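Local coordinates for protein MgGH51 (Meripilus giganteus, PDB 6ZPV) that probably hydrolyses terminal alpha-L-arabinofuranosyl residues from arabinose-containing glycans, as an alpha-L-arabinofuranosidase of glycoside hydrolase family 51, at residues L37-A42 against L54-P59; L65-D70 against N80-S85; P73-L78 against S250-P255; S91-F96 against F177-G182; F118-S123 against Q188-A193. All coordinates share one frame; numbering follows the deposited sequence.

Contact 1: residues L37-A42 against L54-P59; sequences LLQNRA and LAAWHP
Asn40 and Trp57 cross obliquely, amide and indole planes 68° apart, and each is fixed by a hydrogen bond to backbone. The indole NE1 of Trp57 donates to Asn40 O at 2.9 Å; the acceptor lies almost exactly in the ring plane, whereas the donor lies 43° out of the carbonyl plane of Asn40, not on a lone pair. In the opposite sense, Asn40 ND2 gives a hydrogen to Ala55 O at 3.0 Å, in the plane of the amide and on a lone pair of the carbonyl. The Asn40 side chain reaches this oxygen because CG stands anti to its N (chi1 -174°); its ND2 also bonds to Ala53 O. Leu54 to Trp57 form a type II beta turn, closed by Trp57 N to Leu54 O, that leads into strand 57-60 at the edge of one sheet of a beta sandwich. Ala56, at the third position of the turn with positive phi, sets its methyl 3.8 Å from Gln39 CB and equally near Gln39 O. Trp57 CG lies beside the backbone N, which carries the indole back to residues 39-41; Phe43 and Phe195 of strand 189-198 also meet the ring.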
# COMPACT_ATOMS: atom_id res chain seq x y z
N LEU A 37 -8.35 10.59 -9.39
CA LEU A 37 -8.36 10.04 -10.75
C LEU A 37 -7.49 10.80 -11.73
O LEU A 37 -7.20 10.23 -12.82
CB LEU A 37 -9.83 10.05 -11.26
CG LEU A 37 -10.74 9.15 -10.47
CD1 LEU A 37 -12.20 9.36 -10.83
CD2 LEU A 37 -10.35 7.69 -10.63
N LEU A 38 -7.12 12.03 -11.45
CA LEU A 38 -6.32 12.82 -12.37
C LEU A 38 -4.83 12.64 -12.08
O LEU A 38 -4.42 12.79 -10.93
CB LEU A 38 -6.67 14.31 -12.32
CG LEU A 38 -8.15 14.63 -12.43
CD1 LEU A 38 -8.36 16.12 -12.42
CD2 LEU A 38 -8.78 14.02 -13.65
N GLN A 39 -4.04 12.34 -13.08
CA GLN A 39 -2.59 12.19 -12.96
C GLN A 39 -1.95 13.57 -13.14
O GLN A 39 -2.39 14.36 -13.95
CB GLN A 39 -2.07 11.14 -13.92
CG GLN A 39 -0.58 10.95 -13.86
CD GLN A 39 -0.05 9.79 -14.67
OE1 GLN A 39 -0.75 9.21 -15.59
NE2 GLN A 39 1.17 9.47 -14.44
N ASN A 40 -0.91 13.86 -12.38
CA ASN A 40 -0.22 15.15 -12.49
C ASN A 40 -1.24 16.29 -12.27
O ASN A 40 -1.28 17.28 -13.04
CB ASN A 40 0.53 15.26 -13.83
CG ASN A 40 1.39 16.50 -13.98
OD1 ASN A 40 1.85 17.08 -12.97
ND2 ASN A 40 1.67 16.88 -15.24
N ARG A 41 -2.05 16.15 -11.23
CA ARG A 41 -3.22 17.00 -11.02
C ARG A 41 -2.90 18.46 -10.73
O ARG A 41 -3.73 19.34 -10.95
CB ARG A 41 -4.10 16.44 -9.93
CG ARG A 41 -3.55 16.56 -8.51
CD ARG A 41 -4.48 15.96 -7.47
NE ARG A 41 -3.94 16.05 -6.16
CZ ARG A 41 -4.44 15.46 -5.08
NH1 ARG A 41 -5.58 14.79 -5.14
NH2 ARG A 41 -3.82 15.55 -3.90
N ALA A 42 -1.71 18.70 -10.16
CA ALA A 42 -1.35 20.05 -9.70
C ALA A 42 0.06 20.41 -10.13
O ALA A 42 0.65 21.36 -9.60
CB ALA A 42 -1.52 20.16 -8.20
N LEU A 54 3.64 18.64 -18.81
CA LEU A 54 2.30 18.44 -19.34
C LEU A 54 1.89 16.96 -19.32
O LEU A 54 0.84 16.61 -19.87
CB LEU A 54 2.17 18.99 -20.77
CG LEU A 54 2.11 20.50 -20.85
CD1 LEU A 54 2.41 20.97 -22.29
CD2 LEU A 54 0.75 20.99 -20.44
N ALA A 55 2.66 16.09 -18.68
CA ALA A 55 2.33 14.66 -18.64
C ALA A 55 0.88 14.46 -18.20
O ALA A 55 0.43 15.03 -17.20
CB ALA A 55 3.23 13.93 -17.67
N ALA A 56 0.17 13.59 -18.94
CA ALA A 56 -1.24 13.22 -18.73
C ALA A 56 -2.25 14.22 -19.30
O ALA A 56 -3.44 13.87 -19.34
CB ALA A 56 -1.55 12.84 -17.33
N TRP A 57 -1.80 15.44 -19.68
CA TRP A 57 -2.69 16.51 -20.15
C TRP A 57 -2.60 16.65 -21.66
O TRP A 57 -1.49 16.60 -22.23
CB TRP A 57 -2.35 17.84 -19.48
CG TRP A 57 -2.52 17.85 -18.01
CD1 TRP A 57 -1.61 17.59 -17.03
CD2 TRP A 57 -3.73 18.11 -17.32
NE1 TRP A 57 -2.17 17.70 -15.80
CE2 TRP A 57 -3.49 18.03 -15.92
CE3 TRP A 57 -5.05 18.41 -17.74
CZ2 TRP A 57 -4.48 18.28 -14.95
CZ3 TRP A 57 -6.03 18.63 -16.78
CH2 TRP A 57 -5.74 18.55 -15.42
N HIS A 58 -3.71 16.93 -22.33
CA HIS A 58 -3.75 17.02 -23.79
C HIS A 58 -4.71 18.10 -24.22
O HIS A 58 -5.78 18.25 -23.61
CB HIS A 58 -4.23 15.66 -24.36
CG HIS A 58 -3.43 14.50 -23.89
ND1 HIS A 58 -2.20 14.18 -24.44
CD2 HIS A 58 -3.65 13.65 -22.85
CE1 HIS A 58 -1.70 13.15 -23.75
NE2 HIS A 58 -2.57 12.80 -22.79
N PRO A 59 -4.45 18.81 -25.32
CA PRO A 59 -5.42 19.81 -25.79
C PRO A 59 -6.65 19.16 -26.39
O PRO A 59 -6.60 18.07 -26.93
CB PRO A 59 -4.62 20.56 -26.86
CG PRO A 59 -3.61 19.55 -27.35
CD PRO A 59 -3.23 18.72 -26.15

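Contact 2: residues L65-D70 against N80-S85; sequences LAVIQD and NSLQFS
Ser81, Gln83 and Leu65 carry this pairing, two of them on one face of the sheet and one on the other. Ser81 OG donates to Asp70 OD2 at 2.7 Å, using the anti lone pair, the one turned away from the second carboxylate oxygen; the hydroxyl, beside its own backbone N, thereby ties the strand to the residue just past the end of its partner. Asp70 has further partners in Arg119 and Asn191. Gln83 runs out fully extended over the same face and crosses Ile68 at about a right angle, its OE1 4.1 Å from Ile68 CD1 and its NE2 4.2 Å from Ala66 CB. The strands form an antiparallel beta hairpin, 64-69 at the edge of its sheet and 80-85 next to it. Ala66 with Gln83 and Ile68 with Ser81 are the hydrogen-bonded pairs, and the shortest of their four bonds is Gln83 N to Ala66 O, 2.8 Å. On the opposite face, Leu65 sends CD2 to the edge of the Phe84 ring, 4.0 Å from CD1, while its CB meets Leu82 CD1 at 4.2 Å. Val67 CG1 lies 3.9 Å from Asn80 CB beside them. Phe96 of the second sheet covers Leu65 and Leu82 and meets Phe84 edge-to-face.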
# COMPACT_ATOMS: atom_id res chain seq x y z
N LEU A 65 -1.50 24.98 -24.62
CA LEU A 65 -1.22 24.61 -23.23
C LEU A 65 0.28 24.82 -22.94
O LEU A 65 1.11 24.39 -23.76
CB LEU A 65 -1.55 23.16 -22.95
CG LEU A 65 -2.97 22.72 -23.25
CD1 LEU A 65 -3.12 21.24 -22.92
CD2 LEU A 65 -4.03 23.54 -22.54
N ALA A 66 0.59 25.27 -21.76
CA ALA A 66 1.97 25.28 -21.23
C ALA A 66 1.91 25.30 -19.71
O ALA A 66 1.03 25.94 -19.16
CB ALA A 66 2.75 26.50 -21.66
N VAL A 67 2.80 24.58 -19.07
CA VAL A 67 2.94 24.67 -17.61
C VAL A 67 3.92 25.79 -17.31
O VAL A 67 5.05 25.76 -17.77
CB VAL A 67 3.37 23.33 -16.99
CG1 VAL A 67 3.58 23.50 -15.50
CG2 VAL A 67 2.33 22.30 -17.30
N ILE A 68 3.50 26.74 -16.49
CA ILE A 68 4.29 27.92 -16.14
C ILE A 68 4.62 27.97 -14.66
O ILE A 68 3.84 27.47 -13.85
CB ILE A 68 3.59 29.23 -16.62
CG1 ILE A 68 2.28 29.47 -15.90
CG2 ILE A 68 3.45 29.25 -18.13
CD1 ILE A 68 1.72 30.88 -16.08
N GLN A 69 5.76 28.58 -14.34
CA GLN A 69 6.02 29.04 -12.97
C GLN A 69 5.15 30.27 -12.83
O GLN A 69 5.49 31.35 -13.35
CB GLN A 69 7.51 29.33 -12.77
CG GLN A 69 7.91 29.72 -11.34
CD GLN A 69 9.34 30.19 -11.24
OE1 GLN A 69 10.05 30.40 -12.20
NE2 GLN A 69 9.69 30.51 -10.06
N ASP A 70 4.03 30.17 -12.15
CA ASP A 70 3.06 31.27 -12.14
C ASP A 70 3.65 32.45 -11.38
O ASP A 70 4.10 32.31 -10.25
CB ASP A 70 1.76 30.78 -11.52
CG ASP A 70 0.58 31.68 -11.87
OD1 ASP A 70 0.75 32.92 -11.89
OD2 ASP A 70 -0.54 31.11 -12.14
N ASN A 80 3.34 25.93 -9.83
CA ASN A 80 3.08 25.79 -11.26
C ASN A 80 1.60 25.84 -11.54
O ASN A 80 0.78 25.36 -10.79
CB ASN A 80 3.66 24.45 -11.73
CG ASN A 80 5.18 24.36 -11.64
OD1 ASN A 80 5.87 25.39 -11.74
ND2 ASN A 80 5.68 23.12 -11.46
N SER A 81 1.28 26.42 -12.70
CA SER A 81 -0.07 26.52 -13.24
C SER A 81 -0.12 26.02 -14.68
O SER A 81 0.90 26.10 -15.39
CB SER A 81 -0.60 27.96 -13.21
OG SER A 81 -0.69 28.41 -11.88
N LEU A 82 -1.29 25.57 -15.11
CA LEU A 82 -1.56 25.30 -16.52
C LEU A 82 -2.04 26.62 -17.15
O LEU A 82 -3.12 27.11 -16.79
CB LEU A 82 -2.58 24.19 -16.65
CG LEU A 82 -2.95 23.80 -18.06
CD1 LEU A 82 -1.77 23.14 -18.78
CD2 LEU A 82 -4.16 22.86 -18.04
N GLN A 83 -1.29 27.11 -18.10
CA GLN A 83 -1.69 28.27 -18.90
C GLN A 83 -2.41 27.75 -20.15
O GLN A 83 -1.80 27.05 -20.99
CB GLN A 83 -0.45 29.08 -19.28
CG GLN A 83 -0.79 30.29 -20.13
CD GLN A 83 0.49 30.95 -20.58
OE1 GLN A 83 0.93 31.93 -19.93
NE2 GLN A 83 1.14 30.34 -21.58
N PHE A 84 -3.68 28.09 -20.25
CA PHE A 84 -4.61 27.69 -21.32
C PHE A 84 -4.98 28.90 -22.16
O PHE A 84 -5.48 29.88 -21.65
CB PHE A 84 -5.87 27.08 -20.69
CG PHE A 84 -7.06 26.96 -21.60
CD1 PHE A 84 -7.06 26.09 -22.68
CD2 PHE A 84 -8.17 27.74 -21.41
CE1 PHE A 84 -8.16 25.99 -23.51
CE2 PHE A 84 -9.30 27.62 -22.24
CZ PHE A 84 -9.28 26.71 -23.27
N SER A 85 -4.74 28.82 -23.46
CA SER A 85 -5.07 29.94 -24.38
C SER A 85 -5.90 29.40 -25.55
O SER A 85 -5.60 28.31 -26.07
CB SER A 85 -3.83 30.63 -24.88
OG SER A 85 -3.12 31.22 -23.79

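Contact 3: residues P73-L78 against S250-P255; sequences PVSNAL and SLLDRP
Ala77 and Pro255 are joined twice over without a conventional direct hydrogen bond: Pro255 CA points its hydrogen at Ala77 O, 3.4 Å away, and a water donates to both Ala77 O and Pro255 O at 2.7 Å each. A second water accepts from Ala77 N and donates to Asp253 OD1. The direct polar link is made by Ser75 OG, which donates to Leu252 O at 2.7 Å and in the carbonyl plane in the conformer described, Ser75 being modelled in two; the hydroxyl sits between backbone N and carbonyl carbon (chi1 72°), which turns it to the partner chain. The methyl of Ala77 rests 3.4 Å from the same Leu252 O. On the side of Val74, the Leu252 side chain crosses at about a right angle, CD1 touching Val74 CG2 at 3.9 Å. Leu78 lays both branches against the 3-10 segment 251-253 and the residue after it, CD1 4.0 Å from Leu251 O and CD2 3.8 Å from Arg254 O. With an alanine in place of Leu78 both methyls go, and a gap would probably open between the turn and residues 251-254. The 75-78 type I turn belongs to the hairpin loop of the beta sandwich, whereas 250-255 lies in a loop of the catalytic-domain region, with a bound N-acetylglucosamine close to Pro255. One hydroxyl bond and two water bridges are the hydrogen-bonded links, alongside the weak CA-H...O contact, so the fit of the two loops depends partly on ordered water.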
# COMPACT_ATOMS: atom_id res chain seq x y z
N PRO A 73 1.09 32.34 -7.95
CA PRO A 73 0.58 30.98 -7.87
C PRO A 73 -0.61 30.86 -6.92
O PRO A 73 -0.81 31.67 -6.02
CB PRO A 73 1.78 30.18 -7.39
CG PRO A 73 2.52 31.17 -6.51
CD PRO A 73 2.41 32.49 -7.28
N VAL A 74 -1.37 29.78 -7.09
CA VAL A 74 -2.51 29.53 -6.22
C VAL A 74 -2.10 29.41 -4.76
O VAL A 74 -2.80 29.86 -3.87
CB VAL A 74 -3.33 28.32 -6.72
CG1 VAL A 74 -2.65 26.96 -6.46
CG2 VAL A 74 -4.73 28.33 -6.10
N SER A 75 -0.96 28.81 -4.54
CA SER A 75 -0.28 28.72 -3.25
C SER A 75 1.20 28.56 -3.51
O SER A 75 1.60 28.04 -4.55
CB SER A 75 -0.82 27.53 -2.49
OG SER A 75 -0.35 26.35 -3.11
N ASN A 76 2.04 28.97 -2.54
CA ASN A 76 3.47 28.80 -2.78
C ASN A 76 3.84 27.31 -2.74
O ASN A 76 4.92 26.96 -3.26
CB ASN A 76 4.31 29.63 -1.85
CG ASN A 76 4.46 31.06 -2.31
OD1 ASN A 76 5.64 31.56 -2.42
ND2 ASN A 76 3.40 31.75 -2.49
N ALA A 77 3.01 26.44 -2.18
CA ALA A 77 3.27 24.98 -2.22
C ALA A 77 3.02 24.42 -3.63
O ALA A 77 3.47 23.31 -3.88
CB ALA A 77 2.41 24.26 -1.21
N LEU A 78 2.29 25.14 -4.46
CA LEU A 78 1.89 24.74 -5.81
C LEU A 78 2.27 25.84 -6.78
O LEU A 78 1.39 26.54 -7.35
CB LEU A 78 0.37 24.42 -5.87
CG LEU A 78 -0.07 23.27 -4.93
CD1 LEU A 78 -1.60 23.15 -4.99
CD2 LEU A 78 0.59 21.94 -5.30
N SER A 250 -4.55 21.19 4.20
CA SER A 250 -5.13 21.41 2.87
C SER A 250 -4.26 20.90 1.77
O SER A 250 -3.04 21.03 1.83
CB SER A 250 -5.35 22.91 2.69
OG SER A 250 -5.85 23.16 1.38
N LEU A 251 -4.88 20.39 0.71
CA LEU A 251 -4.09 20.02 -0.49
C LEU A 251 -3.36 21.24 -1.05
O LEU A 251 -2.30 21.08 -1.68
CB LEU A 251 -5.00 19.38 -1.55
CG LEU A 251 -5.72 18.12 -1.14
CD1 LEU A 251 -6.47 17.56 -2.30
CD2 LEU A 251 -4.80 17.09 -0.52
N LEU A 252 -3.87 22.43 -0.80
CA LEU A 252 -3.17 23.66 -1.28
C LEU A 252 -1.79 23.82 -0.64
O LEU A 252 -1.00 24.58 -1.17
CB LEU A 252 -4.04 24.90 -1.03
CG LEU A 252 -5.20 25.08 -2.00
CD1 LEU A 252 -4.75 25.56 -3.33
CD2 LEU A 252 -6.11 23.95 -2.07
N ASP A 253 -1.55 23.17 0.50
CA ASP A 253 -0.30 23.31 1.26
C ASP A 253 0.59 22.07 1.14
O ASP A 253 1.56 21.98 1.92
CB ASP A 253 -0.65 23.66 2.71
CG ASP A 253 -1.35 25.01 2.79
OD1 ASP A 253 -0.89 25.95 2.14
OD2 ASP A 253 -2.40 25.09 3.46
N ARG A 254 0.28 21.12 0.29
CA ARG A 254 1.09 19.88 0.17
C ARG A 254 1.95 19.99 -1.11
O ARG A 254 1.42 19.88 -2.22
CB ARG A 254 0.23 18.65 0.16
CG ARG A 254 -0.65 18.49 1.41
CD ARG A 254 -1.37 17.17 1.41
NE ARG A 254 -2.41 17.10 2.44
CZ ARG A 254 -3.15 16.01 2.70
NH1 ARG A 254 -2.84 14.85 2.10
NH2 ARG A 254 -4.17 16.07 3.54
N PRO A 255 3.27 20.23 -0.99
CA PRO A 255 4.07 20.46 -2.18
C PRO A 255 4.33 19.24 -3.02
O PRO A 255 4.72 19.37 -4.21
CB PRO A 255 5.39 21.04 -1.62
CG PRO A 255 5.47 20.42 -0.21
CD PRO A 255 4.04 20.47 0.24
O HOH W 1 5.28 21.84 -5.19
O HOH W 2 1.21 27.09 0.28

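Contact 4: residues S91-F96 against F177-G182; sequences SGRVGF and FVTIDG
Arg93 and Phe177 both place CG between backbone N and carbonyl carbon (chi1 68° and 71°), the crowded position, and Arg93 then bends at chi3. This brings its guanidinium end-on over the Phe177 ring: NH2 stands 3.4 Å above the centre of the ring, with the planes 79° apart, a cation-pi contact in which CZ lies 4.7 Å from the ring centroid. Thr179 CG2 covers one face of the guanidinium, 4.0 Å from Arg93 NE. A water accepts from Arg93 NE and also bonds to Thr179 OG1, and NH1 is held by Gln135. Across the sheet, Phe96 takes Val178 CB over its ring face, 4.0 Å from the ring centroid. Antiparallel pairing runs through Val94 with Ile180 and Phe96 with Val178, and Gly182 N donates to Gly92 O at 2.7 Å just past the paired residues. Gly95 comes so close to its partner that a side chain there would collide with Val178 O. Strand 93-98 lies between edge strand 57-60 and strand 174-181, which in turn pairs with 127-136; the inward-facing Phe96 meets Phe192 of the opposing sheet edge-to-face.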
# COMPACT_ATOMS: atom_id res chain seq x y z
N SER A 91 -13.95 28.41 -32.64
CA SER A 91 -15.35 28.03 -32.40
C SER A 91 -15.36 26.59 -31.87
O SER A 91 -14.38 25.82 -32.09
CB SER A 91 -16.22 28.11 -33.65
OG SER A 91 -15.92 27.06 -34.53
N GLY A 92 -16.48 26.20 -31.27
CA GLY A 92 -16.66 24.84 -30.78
C GLY A 92 -15.95 24.62 -29.47
O GLY A 92 -15.26 25.51 -28.96
N ARG A 93 -16.10 23.43 -28.91
CA ARG A 93 -15.46 23.19 -27.59
C ARG A 93 -13.95 23.31 -27.76
O ARG A 93 -13.35 22.75 -28.69
CB ARG A 93 -15.91 21.82 -27.07
CG ARG A 93 -15.43 20.60 -27.83
CD ARG A 93 -16.13 19.30 -27.46
NE ARG A 93 -16.02 18.92 -26.07
CZ ARG A 93 -15.32 17.92 -25.57
NH1 ARG A 93 -14.53 17.17 -26.29
NH2 ARG A 93 -15.46 17.64 -24.29
N VAL A 94 -13.34 23.97 -26.81
CA VAL A 94 -11.87 24.18 -26.77
C VAL A 94 -11.46 24.00 -25.32
O VAL A 94 -12.15 24.53 -24.44
CB VAL A 94 -11.46 25.55 -27.39
CG1 VAL A 94 -9.95 25.75 -27.30
CG2 VAL A 94 -11.95 25.72 -28.85
N GLY A 95 -10.37 23.31 -25.03
CA GLY A 95 -10.01 23.01 -23.67
C GLY A 95 -8.96 21.97 -23.62
O GLY A 95 -8.01 22.03 -24.40
N PHE A 96 -9.08 21.04 -22.66
CA PHE A 96 -8.01 20.06 -22.45
C PHE A 96 -8.59 18.85 -21.70
O PHE A 96 -9.63 18.94 -21.06
CB PHE A 96 -6.83 20.70 -21.71
CG PHE A 96 -7.24 21.52 -20.52
CD1 PHE A 96 -7.38 20.96 -19.26
CD2 PHE A 96 -7.45 22.91 -20.65
CE1 PHE A 96 -7.76 21.74 -18.20
CE2 PHE A 96 -7.85 23.67 -19.58
CZ PHE A 96 -8.00 23.08 -18.35
N PHE A 177 -12.30 16.18 -18.76
CA PHE A 177 -12.13 17.34 -19.64
C PHE A 177 -12.60 18.61 -18.94
O PHE A 177 -13.48 18.60 -18.04
CB PHE A 177 -12.88 17.18 -20.97
CG PHE A 177 -14.38 17.24 -20.94
CD1 PHE A 177 -15.04 18.46 -20.91
CD2 PHE A 177 -15.13 16.08 -20.95
CE1 PHE A 177 -16.44 18.48 -20.92
CE2 PHE A 177 -16.51 16.12 -20.98
CZ PHE A 177 -17.18 17.36 -20.97
N VAL A 178 -12.04 19.71 -19.43
CA VAL A 178 -12.45 21.10 -19.13
C VAL A 178 -12.56 21.80 -20.47
O VAL A 178 -11.59 21.76 -21.25
CB VAL A 178 -11.44 21.80 -18.22
CG1 VAL A 178 -11.84 23.24 -17.98
CG2 VAL A 178 -11.25 21.05 -16.93
N THR A 179 -13.68 22.43 -20.77
CA THR A 179 -13.85 23.21 -22.01
C THR A 179 -14.55 24.54 -21.72
O THR A 179 -15.38 24.66 -20.82
CB THR A 179 -14.60 22.42 -23.08
OG1 THR A 179 -15.91 22.08 -22.66
CG2 THR A 179 -13.87 21.20 -23.52
N ILE A 180 -14.31 25.46 -22.66
CA ILE A 180 -15.20 26.64 -22.85
C ILE A 180 -15.60 26.65 -24.33
O ILE A 180 -15.03 25.95 -25.19
CB ILE A 180 -14.50 27.95 -22.42
CG1 ILE A 180 -13.27 28.28 -23.25
CG2 ILE A 180 -14.20 27.96 -20.95
CD1 ILE A 180 -12.66 29.63 -22.95
N ASP A 181 -16.57 27.49 -24.64
CA ASP A 181 -17.00 27.73 -26.00
C ASP A 181 -15.92 28.54 -26.69
O ASP A 181 -15.58 29.66 -26.28
CB ASP A 181 -18.36 28.43 -26.00
CG ASP A 181 -18.94 28.66 -27.35
OD1 ASP A 181 -18.27 29.31 -28.18
OD2 ASP A 181 -20.11 28.23 -27.59
N GLY A 182 -15.35 27.99 -27.78
CA GLY A 182 -14.22 28.64 -28.48
C GLY A 182 -14.55 29.94 -29.16
O GLY A 182 -13.66 30.76 -29.37
O HOH W 3 -17.27 19.95 -23.76

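Contact 5: residues F118-S123 against Q188-A193; sequences FRFPTS and QTINFA
Strands 112-119 and 189-198 are neighbours in one antiparallel sheet of the beta sandwich, and Phe118-Phe192 and Arg119-Asn191 are their last pairs before regular pairing ends at residue 120. The hydrogen-bonded pair, Arg119 with Asn191, makes two backbone bonds of 2.9 Å, Arg119 N to Asn191 O and Asn191 N to Arg119 O. Its side chains run together on one face of the sheet, guanidinium and amide planes 77° apart, and converge on Asp70: Arg119 NH2 makes a salt bridge to OD1 and Asn191 ND2 a hydrogen bond to OD2. Pro121 CG packs 3.5 Å from Asn191 OD1. The other face is mainly apolar, made by Phe118, Phe120, Ile190 and Phe192. Phe120, its CG beside the backbone N (chi1 -77°), lies along Ile190 and takes CG1 over its ring face, 3.9 Å from the ring centroid. Gln188 OE1, also bonded to Ser124 OG, meets the edge of that ring, 3.5 Å from Phe120 CE2. The second Ile190 branch, CG2, reaches Phe118 CB at 3.9 Å and lies over a face of the Phe192 ring. A leucine in place of Phe120 is likely to leave Ile190 without the flat surface its CG1 rests on and Gln188 OE1 without its ring edge. The Asp70 carboxylate, by taking the Arg119 charge and the Asn191 amide together, links both strands to the residue following strand 64-69, and with these two partners it would probably stay ionised.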
# COMPACT_ATOMS: atom_id res chain seq x y z
N PHE A 118 -8.97 28.54 -10.85
CA PHE A 118 -8.65 29.32 -12.04
C PHE A 118 -8.51 30.80 -11.72
O PHE A 118 -9.08 31.28 -10.73
CB PHE A 118 -9.68 29.15 -13.18
CG PHE A 118 -10.96 29.93 -13.00
CD1 PHE A 118 -11.97 29.53 -12.12
CD2 PHE A 118 -11.13 31.15 -13.63
CE1 PHE A 118 -13.09 30.30 -11.90
CE2 PHE A 118 -12.25 31.94 -13.41
CZ PHE A 118 -13.23 31.51 -12.54
N ARG A 119 -7.85 31.53 -12.58
CA ARG A 119 -7.94 33.00 -12.66
C ARG A 119 -7.66 33.44 -14.06
O ARG A 119 -6.92 32.76 -14.77
CB ARG A 119 -6.98 33.68 -11.67
CG ARG A 119 -5.50 33.58 -12.01
CD ARG A 119 -4.53 34.23 -11.01
NE ARG A 119 -3.05 33.95 -11.40
CZ ARG A 119 -2.38 34.85 -12.03
NH1 ARG A 119 -2.98 36.02 -12.28
NH2 ARG A 119 -1.15 34.76 -12.34
N PHE A 120 -8.19 34.60 -14.44
CA PHE A 120 -7.78 35.24 -15.70
C PHE A 120 -6.58 36.11 -15.34
O PHE A 120 -6.73 37.05 -14.53
CB PHE A 120 -8.92 36.11 -16.27
CG PHE A 120 -10.01 35.31 -16.93
CD1 PHE A 120 -10.95 34.65 -16.18
CD2 PHE A 120 -10.07 35.24 -18.32
CE1 PHE A 120 -11.94 33.89 -16.80
CE2 PHE A 120 -11.06 34.51 -18.95
CZ PHE A 120 -11.98 33.81 -18.19
N PRO A 121 -5.40 35.85 -15.89
CA PRO A 121 -4.23 36.67 -15.54
C PRO A 121 -4.32 38.13 -15.99
O PRO A 121 -3.73 39.00 -15.37
CB PRO A 121 -3.04 35.95 -16.21
CG PRO A 121 -3.68 35.03 -17.27
CD PRO A 121 -5.03 34.70 -16.73
N THR A 122 -5.11 38.41 -17.02
CA THR A 122 -5.44 39.76 -17.49
C THR A 122 -6.95 39.85 -17.58
O THR A 122 -7.59 39.06 -18.28
CB THR A 122 -4.77 40.06 -18.83
OG1 THR A 122 -3.38 39.80 -18.80
CG2 THR A 122 -5.04 41.46 -19.30
N SER A 123 -7.53 40.78 -16.87
CA SER A 123 -8.98 40.98 -16.89
C SER A 123 -9.49 41.12 -18.33
O SER A 123 -8.88 41.84 -19.12
CB SER A 123 -9.36 42.23 -16.11
OG SER A 123 -10.76 42.38 -15.95
N GLN A 188 -8.75 34.28 -25.47
CA GLN A 188 -8.63 34.32 -23.99
C GLN A 188 -7.44 33.51 -23.50
O GLN A 188 -7.12 32.48 -24.11
CB GLN A 188 -9.91 33.79 -23.33
CG GLN A 188 -11.16 34.60 -23.65
CD GLN A 188 -11.20 35.99 -23.08
OE1 GLN A 188 -10.67 36.20 -21.98
NE2 GLN A 188 -11.92 36.86 -23.77
N THR A 189 -6.93 33.89 -22.33
CA THR A 189 -5.96 33.05 -21.57
C THR A 189 -6.48 32.89 -20.14
O THR A 189 -6.93 33.89 -19.53
CB THR A 189 -4.57 33.65 -21.54
OG1 THR A 189 -4.07 33.74 -22.86
CG2 THR A 189 -3.61 32.85 -20.69
N ILE A 190 -6.51 31.67 -19.65
CA ILE A 190 -6.89 31.36 -18.27
C ILE A 190 -5.76 30.54 -17.64
O ILE A 190 -5.22 29.62 -18.29
CB ILE A 190 -8.22 30.56 -18.20
CG1 ILE A 190 -9.35 31.30 -18.94
CG2 ILE A 190 -8.59 30.30 -16.76
CD1 ILE A 190 -10.61 30.49 -19.10
N ASN A 191 -5.40 30.85 -16.40
CA ASN A 191 -4.45 30.04 -15.63
C ASN A 191 -5.27 29.10 -14.70
O ASN A 191 -6.22 29.56 -14.03
CB ASN A 191 -3.50 30.84 -14.78
CG ASN A 191 -2.44 31.63 -15.54
OD1 ASN A 191 -2.50 31.72 -16.77
ND2 ASN A 191 -1.48 32.21 -14.79
N PHE A 192 -4.85 27.83 -14.66
CA PHE A 192 -5.50 26.81 -13.81
C PHE A 192 -4.50 26.19 -12.86
O PHE A 192 -3.30 26.09 -13.21
CB PHE A 192 -6.11 25.70 -14.68
CG PHE A 192 -7.28 26.08 -15.55
CD1 PHE A 192 -8.55 25.98 -15.06
CD2 PHE A 192 -7.09 26.50 -16.89
CE1 PHE A 192 -9.63 26.30 -15.86
CE2 PHE A 192 -8.19 26.79 -17.66
CZ PHE A 192 -9.45 26.70 -17.16
N ALA A 193 -4.98 25.70 -11.74
CA ALA A 193 -4.12 25.01 -10.79
C ALA A 193 -4.96 24.03 -9.99
O ALA A 193 -6.18 24.19 -9.89
CB ALA A 193 -3.40 26.00 -9.86
O HOH W 4 -6.32 36.59 -19.08

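Contacts 2, 4 and 5 lie within a beta sandwich of two five-stranded antiparallel sheets, and contact 1 brings a loop against its edge strand 57-60. Contacts 1 and 4 reach one sheet, through neighbouring strands 57-60 and 93-98, and contacts 2 and 5, centres about 9 Å apart, share the other through strands 80-85 and 189-198. Phe84, Phe96 and Phe192 bring contacts 2, 4 and 5 together between the sheets. In sequence contact 1 closes first; contacts 2 and 3 interleave, as do 4 and 5, and 4 and 5 fall wholly between the segments of contact 3. Contact 3, about 17 Å from contacts 1 and 5 between centres, leaves the sandwich and joins its hairpin loop to the catalytic-domain region.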